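PDB 4M7U: dihydrofolate reductase from Enterococcus faecalis, which probably catalyses the NADPH-dependent reduction of 7,8-dihydrofolate to tetrahydrofolate, a key step in folate metabolism that supports glycine, purine and DNA precursor synthesis. Local coordinates for residues Leu50-Phe55 and Pro75-Glu80. Residues are numbered along the deposited sequence; the frame is centred on the assembly and turned at random.
With NAP (NADP nicotinamide-adenine-dinucleotide phosphate), chain B.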
loop_
_atom_site.group_PDB
_atom_site.type_symbol
_atom_site.label_atom_id
_atom_site.label_comp_id
_atom_site.label_asym_id
_atom_site.label_seq_id
_atom_site.Cartn_x
_atom_site.Cartn_y
_atom_site.Cartn_z
ATOM N N LEU A 50 -2.291 -5.274 4.654
ATOM C CA LEU A 50 -1.048 -5.905 4.209
ATOM C C LEU A 50 -1.221 -7.416 3.979
ATOM O O LEU A 50 -1.797 -8.114 4.820
ATOM C CB LEU A 50 0.057 -5.690 5.249
ATOM C CG LEU A 50 0.480 -4.269 5.612
ATOM C CD1 LEU A 50 1.514 -4.306 6.743
ATOM C CD2 LEU A 50 1.071 -3.605 4.382
ATOM N N GLY A 51 -0.711 -7.926 2.856
ATOM C CA GLY A 51 -0.663 -9.367 2.657
ATOM C C GLY A 51 0.265 -9.974 3.695
ATOM O O GLY A 51 1.111 -9.264 4.263
ATOM N N ARG A 52 0.127 -11.275 3.956
ATOM C CA ARG A 52 0.929 -11.911 5.006
ATOM C C ARG A 52 2.434 -11.753 4.791
ATOM O O ARG A 52 3.168 -11.441 5.736
ATOM C CB ARG A 52 0.574 -13.395 5.162
ATOM C CG ARG A 52 1.511 -14.126 6.130
ATOM C CD ARG A 52 1.234 -15.615 6.194
ATOM N NE ARG A 52 1.371 -16.254 4.884
ATOM C CZ ARG A 52 2.535 -16.582 4.328
ATOM N NH1 ARG A 52 3.671 -16.328 4.965
ATOM N NH2 ARG A 52 2.561 -17.154 3.129
ATOM N N ALA A 53 2.896 -11.949 3.555
ATOM C CA ALA A 53 4.340 -11.974 3.298
ATOM C C ALA A 53 4.990 -10.630 3.596
ATOM O O ALA A 53 6.090 -10.567 4.170
ATOM C CB ALA A 53 4.628 -12.400 1.871
ATOM N N THR A 54 4.309 -9.557 3.199
ATOM C CA THR A 54 4.759 -8.198 3.493
ATOM C C THR A 54 4.752 -7.932 4.994
ATOM O O THR A 54 5.693 -7.349 5.538
ATOM C CB THR A 54 3.849 -7.157 2.789
ATOM O OG1 THR A 54 3.981 -7.301 1.373
ATOM C CG2 THR A 54 4.217 -5.744 3.174
ATOM N N PHE A 55 3.682 -8.354 5.665
ATOM C CA PHE A 55 3.579 -8.178 7.107
ATOM C C PHE A 55 4.767 -8.835 7.806
ATOM O O PHE A 55 5.413 -8.235 8.670
ATOM C CB PHE A 55 2.288 -8.783 7.636
ATOM C CG PHE A 55 2.137 -8.663 9.129
ATOM C CD1 PHE A 55 2.076 -7.414 9.732
ATOM C CD2 PHE A 55 2.059 -9.794 9.932
ATOM C CE1 PHE A 55 1.935 -7.297 11.112
ATOM C CE2 PHE A 55 1.921 -9.678 11.299
ATOM C CZ PHE A 55 1.859 -8.432 11.891
ATOM N N PRO A 75 -6.705 -19.913 8.581
ATOM C CA PRO A 75 -7.777 -19.579 9.536
ATOM C C PRO A 75 -7.245 -19.328 10.934
ATOM O O PRO A 75 -7.914 -18.686 11.748
ATOM C CB PRO A 75 -8.630 -20.855 9.589
ATOM C CG PRO A 75 -8.151 -21.712 8.475
ATOM C CD PRO A 75 -6.743 -21.327 8.185
ATOM N N ASP A 76 -6.060 -19.860 11.216
ATOM C CA ASP A 76 -5.509 -19.810 12.559
ATOM C C ASP A 76 -4.406 -18.771 12.718
ATOM O O ASP A 76 -3.782 -18.682 13.771
ATOM C CB ASP A 76 -4.967 -21.185 12.941
ATOM C CG ASP A 76 -6.040 -22.243 12.926
ATOM O OD1 ASP A 76 -7.186 -21.909 13.294
ATOM O OD2 ASP A 76 -5.745 -23.396 12.536
ATOM N N TYR A 77 -4.161 -17.981 11.682
ATOM C CA TYR A 77 -3.065 -17.034 11.759
ATOM C C TYR A 77 -3.377 -15.958 12.788
ATOM O O TYR A 77 -4.413 -15.284 12.712
ATOM C CB TYR A 77 -2.816 -16.390 10.401
ATOM C CG TYR A 77 -1.513 -15.639 10.322
ATOM C CD1 TYR A 77 -0.336 -16.296 9.987
ATOM C CD2 TYR A 77 -1.458 -14.281 10.580
ATOM C CE1 TYR A 77 0.860 -15.616 9.908
ATOM C CE2 TYR A 77 -0.262 -13.582 10.503
ATOM C CZ TYR A 77 0.889 -14.251 10.170
ATOM O OH TYR A 77 2.082 -13.568 10.090
ATOM N N GLN A 78 -2.495 -15.798 13.764
ATOM C CA GLN A 78 -2.597 -14.621 14.621
ATOM C C GLN A 78 -1.241 -13.951 14.792
ATOM O O GLN A 78 -0.191 -14.596 14.737
ATOM C CB GLN A 78 -3.270 -14.920 15.975
ATOM C CG GLN A 78 -4.796 -15.135 15.916
ATOM C CD GLN A 78 -5.553 -13.961 15.288
ATOM O OE1 GLN A 78 -5.130 -12.808 15.389
ATOM N NE2 GLN A 78 -6.669 -14.260 14.619
ATOM N N ALA A 79 -1.286 -12.636 14.941
ATOM C CA ALA A 79 -0.102 -11.837 15.129
ATOM C C ALA A 79 -0.427 -10.825 16.212
ATOM O O ALA A 79 -1.560 -10.762 16.697
ATOM C CB ALA A 79 0.265 -11.142 13.845
ATOM N N GLU A 80 0.559 -10.027 16.591
ATOM C CA GLU A 80 0.337 -9.067 17.657
ATOM C C GLU A 80 -0.218 -7.754 17.123
ATOM O O GLU A 80 0.360 -7.154 16.220
ATOM C CB GLU A 80 1.630 -8.835 18.450
ATOM C CG GLU A 80 2.236 -10.124 19.035
ATOM C CD GLU A 80 1.235 -10.951 19.840
ATOM O OE1 GLU A 80 0.492 -10.365 20.664
ATOM O OE2 GLU A 80 1.190 -12.189 19.645
HETATM P PA NAP B . 2.013 -10.252 -0.292
HETATM O O1A NAP B . 0.992 -9.687 -1.328
HETATM O O2A NAP B . 2.461 -9.198 0.701
HETATM O O5B NAP B . 1.331 -11.392 0.538
HETATM C C5B NAP B . 0.812 -12.517 -0.109
HETATM C C4B NAP B . -0.026 -13.334 0.822
HETATM O O4B NAP B . -1.180 -12.612 1.447
HETATM C C3B NAP B . -0.519 -14.710 0.442
HETATM O O3B NAP B . 0.360 -15.751 0.233
HETATM C C2B NAP B . -1.638 -14.909 1.393
HETATM O O2B NAP B . -1.378 -15.391 2.660
HETATM C C1B NAP B . -2.297 -13.559 1.206
HETATM N N9A NAP B . -3.463 -13.110 0.511
HETATM C C8A NAP B . -3.443 -12.302 -0.550
HETATM N N7A NAP B . -4.773 -12.235 -1.054
HETATM C C5A NAP B . -5.577 -13.062 -0.268
HETATM C C6A NAP B . -6.945 -13.360 -0.328
HETATM N N6A NAP B . -7.764 -12.758 -1.348
HETATM N N1A NAP B . -7.453 -14.198 0.571
HETATM C C2A NAP B . -6.670 -14.762 1.547
HETATM N N3A NAP B . -5.310 -14.469 1.608
HETATM C C4A NAP B . -4.805 -13.624 0.696
HETATM O O3 NAP B . 3.263 -10.912 -1.000
HETATM P PN NAP B . 3.815 -10.542 -2.441
HETATM O O1N NAP B . 2.814 -11.038 -3.531
HETATM O O2N NAP B . 4.050 -9.056 -2.611
HETATM O O5D NAP B . 5.219 -11.269 -2.530
HETATM C C5D NAP B . 5.903 -11.482 -1.319
HETATM C C4D NAP B . 6.833 -12.678 -1.227
HETATM O O4D NAP B . 6.941 -13.610 -2.374
HETATM C C3D NAP B . 8.239 -12.528 -0.647
HETATM O O3D NAP B . 8.534 -13.093 0.518
HETATM C C2D NAP B . 9.163 -12.838 -1.791
HETATM O O2D NAP B . 10.472 -13.214 -1.573
HETATM C C1D NAP B . 8.350 -13.636 -2.789
HETATM N N1N NAP B . 8.678 -13.851 -4.177
HETATM C C2N NAP B . 9.852 -14.528 -4.702
HETATM C C3N NAP B . 9.992 -14.781 -6.209
HETATM C C7N NAP B . 10.762 -15.986 -6.610
HETATM O O7N NAP B . 10.633 -17.005 -5.945
HETATM N N7N NAP B . 11.906 -15.840 -7.450
HETATM C C4N NAP B . 9.094 -14.023 -7.220
HETATM C C5N NAP B . 8.052 -13.081 -6.557
HETATM C C6N NAP B . 7.982 -12.914 -5.027
HETATM P P2B NAP B . -1.338 -16.951 2.854
HETATM O O1X NAP B . -0.215 -17.554 1.949
HETATM O O2X NAP B . -0.982 -17.233 4.347
HETATM O O3X NAP B . -2.682 -17.525 2.470
#
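NAP O2A, a diphosphate oxygen of the cofactor, is gripped twice by Thr54, through OG1 at 2.5 Å and through the backbone N at 3.1 Å, at the start of helix 52-57. Here the dihydrofolate reductase fold illustrates a general device of nucleotide binding: a helix N-terminus at the end of a parallel strand, 47-51, receives a phosphate, where the helix dipole would favour the negative charge. Gly51, the N-cap residue, has no side chain to collide with NAP O5B, and its CA lies 3.5 Å from NAP O4B. Arg52 reaches the separate 2'-phosphate on the adenosine ribose and meets it with the guanidinium edge: Arg52 NE donates to NAP O2X at 2.6 Å, and Arg52 NH2 to NAP O1X along a nearly straight line of 169°. Its chain, extended through chi2, carries CD obliquely against Tyr77, 3.7 Å from CE1, and the bend at chi3 (59°) then turns the guanidinium to the phosphate. The two side chains cross at about a right angle, their flat groups 55° apart. Glu56, one turn on in the same helix, ties both together, forming a salt bridge with Arg52 NH1 and a hydrogen bond with Tyr77 OH. The loop before strand 83-85 thus flanks the arginine that holds the phosphate distinguishing NADP from NAD. Farther along, Phe55 offers its ring edge to this loop, with the Tyr77 hydroxyl in the ring plane and Ala79 CB 3.4 Å from Phe55 CE2.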